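Side-chain contacts in soluble lytic murein transglycosylase (Escherichia coli, PDB 1QSA), which cleaves the glycosidic bonds between N-acetylmuramic acid and N-acetylglucosamine in peptidoglycan, leaving a 1,6-anhydro bond on the muramic acid: residues L163-G168 against A218-A223; A188-S193 against L202-T207. All blocks are in the same frame, centred on the assembly; numbering follows the deposited sequence. Where two conformers were deposited one is given.

Interaction 1 of 2, residues L163-G168 against A218-A223. With SO4 (sulfate ion), chain N.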
loop_
_atom_site.group_PDB
_atom_site.type_symbol
_atom_site.label_atom_id
_atom_site.label_comp_id
_atom_site.label_asym_id
_atom_site.label_seq_id
_atom_site.Cartn_x
_atom_site.Cartn_y
_atom_site.Cartn_z
ATOM N N LEU A 163 -7.230 -21.606 5.401
ATOM C CA LEU A 163 -6.490 -20.384 5.067
ATOM C C LEU A 163 -6.990 -19.746 3.767
ATOM O O LEU A 163 -7.115 -18.511 3.675
ATOM C CB LEU A 163 -4.982 -20.667 4.956
ATOM C CG LEU A 163 -4.221 -21.007 6.250
ATOM C CD1 LEU A 163 -2.800 -21.462 5.920
ATOM C CD2 LEU A 163 -4.194 -19.820 7.187
ATOM N N ALA A 164 -7.279 -20.578 2.765
ATOM C CA ALA A 164 -7.769 -20.074 1.480
ATOM C C ALA A 164 -9.144 -19.411 1.667
ATOM O O ALA A 164 -9.411 -18.350 1.107
ATOM C CB ALA A 164 -7.851 -21.216 0.449
ATOM N N MET A 165 -9.998 -20.035 2.475
ATOM C CA MET A 165 -11.338 -19.500 2.734
ATOM C C MET A 165 -11.245 -18.142 3.426
ATOM O O MET A 165 -11.885 -17.180 2.994
ATOM C CB MET A 165 -12.140 -20.481 3.591
ATOM C CG MET A 165 -13.607 -20.083 3.790
ATOM S SD MET A 165 -14.544 -20.173 2.264
ATOM C CE MET A 165 -16.201 -19.789 2.877
ATOM N N LYS A 166 -10.392 -18.049 4.443
ATOM C CA LYS A 166 -10.208 -16.802 5.194
ATOM C C LYS A 166 -9.667 -15.692 4.318
ATOM O O LYS A 166 -10.002 -14.520 4.513
ATOM C CB LYS A 166 -9.276 -17.017 6.384
ATOM C CG LYS A 166 -9.918 -17.793 7.531
ATOM C CD LYS A 166 -8.870 -18.295 8.521
ATOM C CE LYS A 166 -8.053 -17.157 9.115
ATOM N NZ LYS A 166 -8.830 -16.267 10.011
ATOM N N ALA A 167 -8.833 -16.061 3.345
ATOM C CA ALA A 167 -8.258 -15.086 2.420
ATOM C C ALA A 167 -9.207 -14.659 1.297
ATOM O O ALA A 167 -8.887 -13.760 0.509
ATOM C CB ALA A 167 -6.963 -15.645 1.819
ATOM N N GLY A 168 -10.365 -15.310 1.208
ATOM C CA GLY A 168 -11.326 -15.001 0.158
ATOM C C GLY A 168 -10.998 -15.710 -1.161
ATOM O O GLY A 168 -11.588 -15.412 -2.220
ATOM N N ALA A 218 -17.645 -21.583 8.410
ATOM C CA ALA A 218 -18.970 -20.960 8.414
ATOM C C ALA A 218 -18.910 -19.471 8.780
ATOM O O ALA A 218 -19.675 -18.679 8.246
ATOM C CB ALA A 218 -19.915 -21.713 9.372
ATOM N N ALA A 219 -18.005 -19.094 9.679
ATOM C CA ALA A 219 -17.887 -17.689 10.081
ATOM C C ALA A 219 -17.430 -16.807 8.918
ATOM O O ALA A 219 -17.866 -15.661 8.793
ATOM C CB ALA A 219 -16.971 -17.537 11.278
ATOM N N VAL A 220 -16.575 -17.343 8.047
ATOM C CA VAL A 220 -16.137 -16.562 6.889
ATOM C C VAL A 220 -17.320 -16.402 5.917
ATOM O O VAL A 220 -17.607 -15.299 5.443
ATOM C CB VAL A 220 -14.934 -17.225 6.159
ATOM C CG1 VAL A 220 -14.548 -16.401 4.923
ATOM C CG2 VAL A 220 -13.728 -17.336 7.098
ATOM N N ALA A 221 -18.023 -17.497 5.638
ATOM C CA ALA A 221 -19.166 -17.443 4.733
ATOM C C ALA A 221 -20.237 -16.495 5.292
ATOM O O ALA A 221 -20.862 -15.742 4.557
ATOM C CB ALA A 221 -19.746 -18.832 4.528
ATOM N N PHE A 222 -20.407 -16.525 6.610
ATOM C CA PHE A 222 -21.394 -15.680 7.283
ATOM C C PHE A 222 -21.079 -14.202 7.025
ATOM O O PHE A 222 -21.985 -13.402 6.775
ATOM C CB PHE A 222 -21.409 -15.984 8.783
ATOM C CG PHE A 222 -22.367 -15.118 9.575
ATOM C CD1 PHE A 222 -23.721 -15.435 9.643
ATOM C CD2 PHE A 222 -21.900 -14.007 10.268
ATOM C CE1 PHE A 222 -24.602 -14.646 10.401
ATOM C CE2 PHE A 222 -22.766 -13.217 11.022
ATOM C CZ PHE A 222 -24.114 -13.535 11.092
ATOM N N ALA A 223 -19.799 -13.848 7.085
ATOM C CA ALA A 223 -19.376 -12.478 6.809
ATOM C C ALA A 223 -19.732 -12.093 5.360
ATOM O O ALA A 223 -20.159 -10.970 5.095
ATOM C CB ALA A 223 -17.884 -12.332 7.057
HETATM S S SO4 N . -5.423 -17.833 12.267
HETATM O O1 SO4 N . -4.825 -18.140 10.951
HETATM O O2 SO4 N . -4.970 -16.498 12.708
HETATM O O3 SO4 N . -6.895 -17.848 12.158
HETATM O O4 SO4 N . -5.000 -18.847 13.257
#
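At the C-terminal end of helix 154-166, Met165 and Lys166 pack against Val220 and Ala221 of helix 212-228, a helix-to-helix contact in the alpha-superhelical part of the protein. The backbones come closest at Lys166 and Val220, whose CA atoms are 6.2 Å apart, and about 177 Å² of surface is buried between the two segments. The CB of Val220 is directed toward helix 154-166, and its two methyls meet different neighbours. Its CG1 lies 3.4 Å from the carbonyl O of Met165, whereas its CG2 sits 3.9 Å from CG of Lys166, the two side chains crossing at about a right angle. Met165 runs the other way past the valine, with its CG 3.9 Å from Val220 CB. Its CG is anti to the backbone N (chi1 -174°), the chain bends at chi2 (67°), and CE lies anti to CB about the CG-SD bond, which carries CE to 4.0 Å from CB of Ala221. No hydrogen bond joins the segments; the contact is apolar packing beside a helix terminus. That terminus is a Schellman motif: Gly168 has positive phi, and its N donates to Met165 O at 3.0 Å, the same oxygen that Val220 CG1 touches. Lys166 is an exposed residue; past CG its chain folds at both chi3 and chi4, bringing NZ to O3 of a sulfate ion, probably from the crystallisation liquor, in a weak hydrogen bond of 3.3 Å. Arg162 also hydrogen-bonds this sulfate. Met165 further touches Val173 of helix 170-178 and Ala221 touches Pro198, while Phe222, on the same helix as Val220, is directed into helices 230-243 and 248-260.

Interaction 2 of 2, residues A188-S193 against L202-T207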
loop_
_atom_site.group_PDB
_atom_site.type_symbol
_atom_site.label_atom_id
_atom_site.label_comp_id
_atom_site.label_asym_id
_atom_site.label_seq_id
_atom_site.Cartn_x
_atom_site.Cartn_y
_atom_site.Cartn_z
ATOM N N ALA A 188 -16.396 -32.641 1.501
ATOM C CA ALA A 188 -15.908 -31.966 0.296
ATOM C C ALA A 188 -16.981 -31.206 -0.489
ATOM O O ALA A 188 -16.794 -30.044 -0.831
ATOM C CB ALA A 188 -15.191 -32.966 -0.620
ATOM N N SER A 189 -18.087 -31.877 -0.801
ATOM C CA SER A 189 -19.166 -31.262 -1.558
ATOM C C SER A 189 -19.737 -30.047 -0.842
ATOM O O SER A 189 -20.001 -29.030 -1.479
ATOM C CB SER A 189 -20.284 -32.271 -1.832
ATOM O OG SER A 189 -21.294 -31.684 -2.633
ATOM N N ALA A 190 -19.897 -30.157 0.477
ATOM C CA ALA A 190 -20.429 -29.067 1.293
ATOM C C ALA A 190 -19.490 -27.858 1.236
ATOM O O ALA A 190 -19.944 -26.720 1.120
ATOM C CB ALA A 190 -20.637 -29.527 2.742
ATOM N N ILE A 191 -18.184 -28.117 1.281
ATOM C CA ILE A 191 -17.191 -27.039 1.216
ATOM C C ILE A 191 -17.248 -26.345 -0.147
ATOM O O ILE A 191 -17.225 -25.116 -0.230
ATOM C CB ILE A 191 -15.771 -27.571 1.482
ATOM C CG1 ILE A 191 -15.648 -27.983 2.952
ATOM C CG2 ILE A 191 -14.721 -26.499 1.133
ATOM C CD1 ILE A 191 -14.408 -28.810 3.281
ATOM N N ILE A 192 -17.319 -27.132 -1.213
ATOM C CA ILE A 192 -17.389 -26.584 -2.564
ATOM C C ILE A 192 -18.651 -25.719 -2.683
ATOM O O ILE A 192 -18.606 -24.621 -3.238
ATOM C CB ILE A 192 -17.385 -27.708 -3.630
ATOM C CG1 ILE A 192 -16.029 -28.410 -3.647
ATOM C CG2 ILE A 192 -17.662 -27.133 -5.026
ATOM C CD1 ILE A 192 -16.016 -29.720 -4.416
ATOM N N SER A 193 -19.755 -26.186 -2.104
ATOM C CA SER A 193 -21.005 -25.429 -2.149
ATOM C C SER A 193 -20.895 -24.107 -1.390
ATOM O O SER A 193 -21.456 -23.096 -1.821
ATOM C CB SER A 193 -22.169 -26.261 -1.589
ATOM O OG SER A 193 -22.475 -27.348 -2.455
ATOM N N LEU A 202 -25.999 -21.861 6.424
ATOM C CA LEU A 202 -26.783 -22.522 7.466
ATOM C C LEU A 202 -26.927 -24.018 7.166
ATOM O O LEU A 202 -26.860 -24.848 8.082
ATOM C CB LEU A 202 -28.148 -21.854 7.641
ATOM C CG LEU A 202 -28.969 -22.353 8.838
ATOM C CD1 LEU A 202 -28.181 -22.224 10.142
ATOM C CD2 LEU A 202 -30.268 -21.559 8.919
ATOM N N THR A 203 -27.084 -24.357 5.886
ATOM C CA THR A 203 -27.182 -25.757 5.461
ATOM C C THR A 203 -25.836 -26.431 5.763
ATOM O O THR A 203 -25.799 -27.529 6.320
ATOM C CB THR A 203 -27.492 -25.870 3.951
ATOM O OG1 THR A 203 -28.755 -25.253 3.682
ATOM C CG2 THR A 203 -27.557 -27.320 3.518
ATOM N N PHE A 204 -24.741 -25.737 5.442
ATOM C CA PHE A 204 -23.387 -26.239 5.698
ATOM C C PHE A 204 -23.221 -26.538 7.195
ATOM O O PHE A 204 -22.740 -27.601 7.573
ATOM C CB PHE A 204 -22.346 -25.191 5.248
ATOM C CG PHE A 204 -20.914 -25.544 5.593
ATOM C CD1 PHE A 204 -20.143 -26.322 4.721
ATOM C CD2 PHE A 204 -20.326 -25.073 6.772
ATOM C CE1 PHE A 204 -18.805 -26.623 5.020
ATOM C CE2 PHE A 204 -18.988 -25.370 7.084
ATOM C CZ PHE A 204 -18.227 -26.146 6.201
ATOM N N ALA A 205 -23.646 -25.593 8.033
ATOM C CA ALA A 205 -23.545 -25.709 9.485
ATOM C C ALA A 205 -24.374 -26.851 10.084
ATOM O O ALA A 205 -23.960 -27.485 11.045
ATOM C CB ALA A 205 -23.946 -24.392 10.135
ATOM N N ARG A 206 -25.549 -27.092 9.513
ATOM C CA ARG A 206 -26.432 -28.141 10.009
ATOM C C ARG A 206 -26.102 -29.543 9.503
ATOM O O ARG A 206 -26.336 -30.522 10.210
ATOM C CB ARG A 206 -27.885 -27.811 9.658
ATOM C CG ARG A 206 -28.434 -26.591 10.361
ATOM C CD ARG A 206 -29.800 -26.233 9.816
ATOM N NE ARG A 206 -30.484 -25.277 10.678
ATOM C CZ ARG A 206 -31.614 -24.652 10.356
ATOM N NH1 ARG A 206 -32.178 -24.863 9.174
ATOM N NH2 ARG A 206 -32.167 -23.800 11.213
ATOM N N THR A 207 -25.560 -29.640 8.290
ATOM C CA THR A 207 -25.243 -30.940 7.703
ATOM C C THR A 207 -23.833 -31.476 7.939
ATOM O O THR A 207 -23.527 -32.596 7.530
ATOM C CB THR A 207 -25.544 -30.971 6.195
ATOM O OG1 THR A 207 -24.695 -30.040 5.509
ATOM C CG2 THR A 207 -27.004 -30.626 5.939
#
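A chi1 of 174° swings the ring of Phe204 to the side opposite its own N, and a chi2 of 87° sets it nearly perpendicular to the plane through CA, CB and CG, bringing the CD1-CE1 side of this helix 201-207 residue against Ala190 and Ile191 of helix 185-196. CD1 lies 3.8 Å from the methyl CB of Ala190 and 3.6 Å from that residue's carbonyl O, which approaches obliquely to the ring. The carbonyl carbon of Ala190 is at the ring edge, in its plane, and CG1 of Ile191 also comes to the edge, near the plane, 4.0 Å from CE1. The CB of Ile191 is directed away from helix 201-207, yet CG1, held beside the backbone N, still reaches the ring. The CA atoms of Ala190 and Phe204 are 6.0 Å apart, a close approach consistent with the small side chain of Ala190. The segments bury 130 Å² between them and share no hydrogen bond. At the C-terminal end of segment 202-207, the hydroxyl of Thr207 turns back to donate to the carbonyl O of Thr203, with OG1 2.9 Å from O and 40° out of the carbonyl plane; Thr207 N donates to the same oxygen. In the surrounding alpha-superhelix, the ring of Phe204 goes on to meet Thr214 and Met217 of helix 212-228. Ile191 touches Met217 and Phe213 there and Val173 and Ala177 of helix 170-178, and Ala205 and Arg206 lean on helix 230-243.

In the fold
Interactions 1 and 2 are neighbouring joints of one helical stack, with centres 13 Å apart, and they touch directly: Ala218 N lies 4.2 Å from Phe204 CE2. In the chain, both segments of interaction 2 fall between those of interaction 1, and helix 201-207 is followed directly by helix 212-228. Helix 170-178 borders both, with Val173 common to the two. Interaction 1 lies about 23 Å from the centre of the chain and interaction 2 about 35 Å, centre to centre, on the same side. Both are structural packing away from Glu478, the predicted active-site residue.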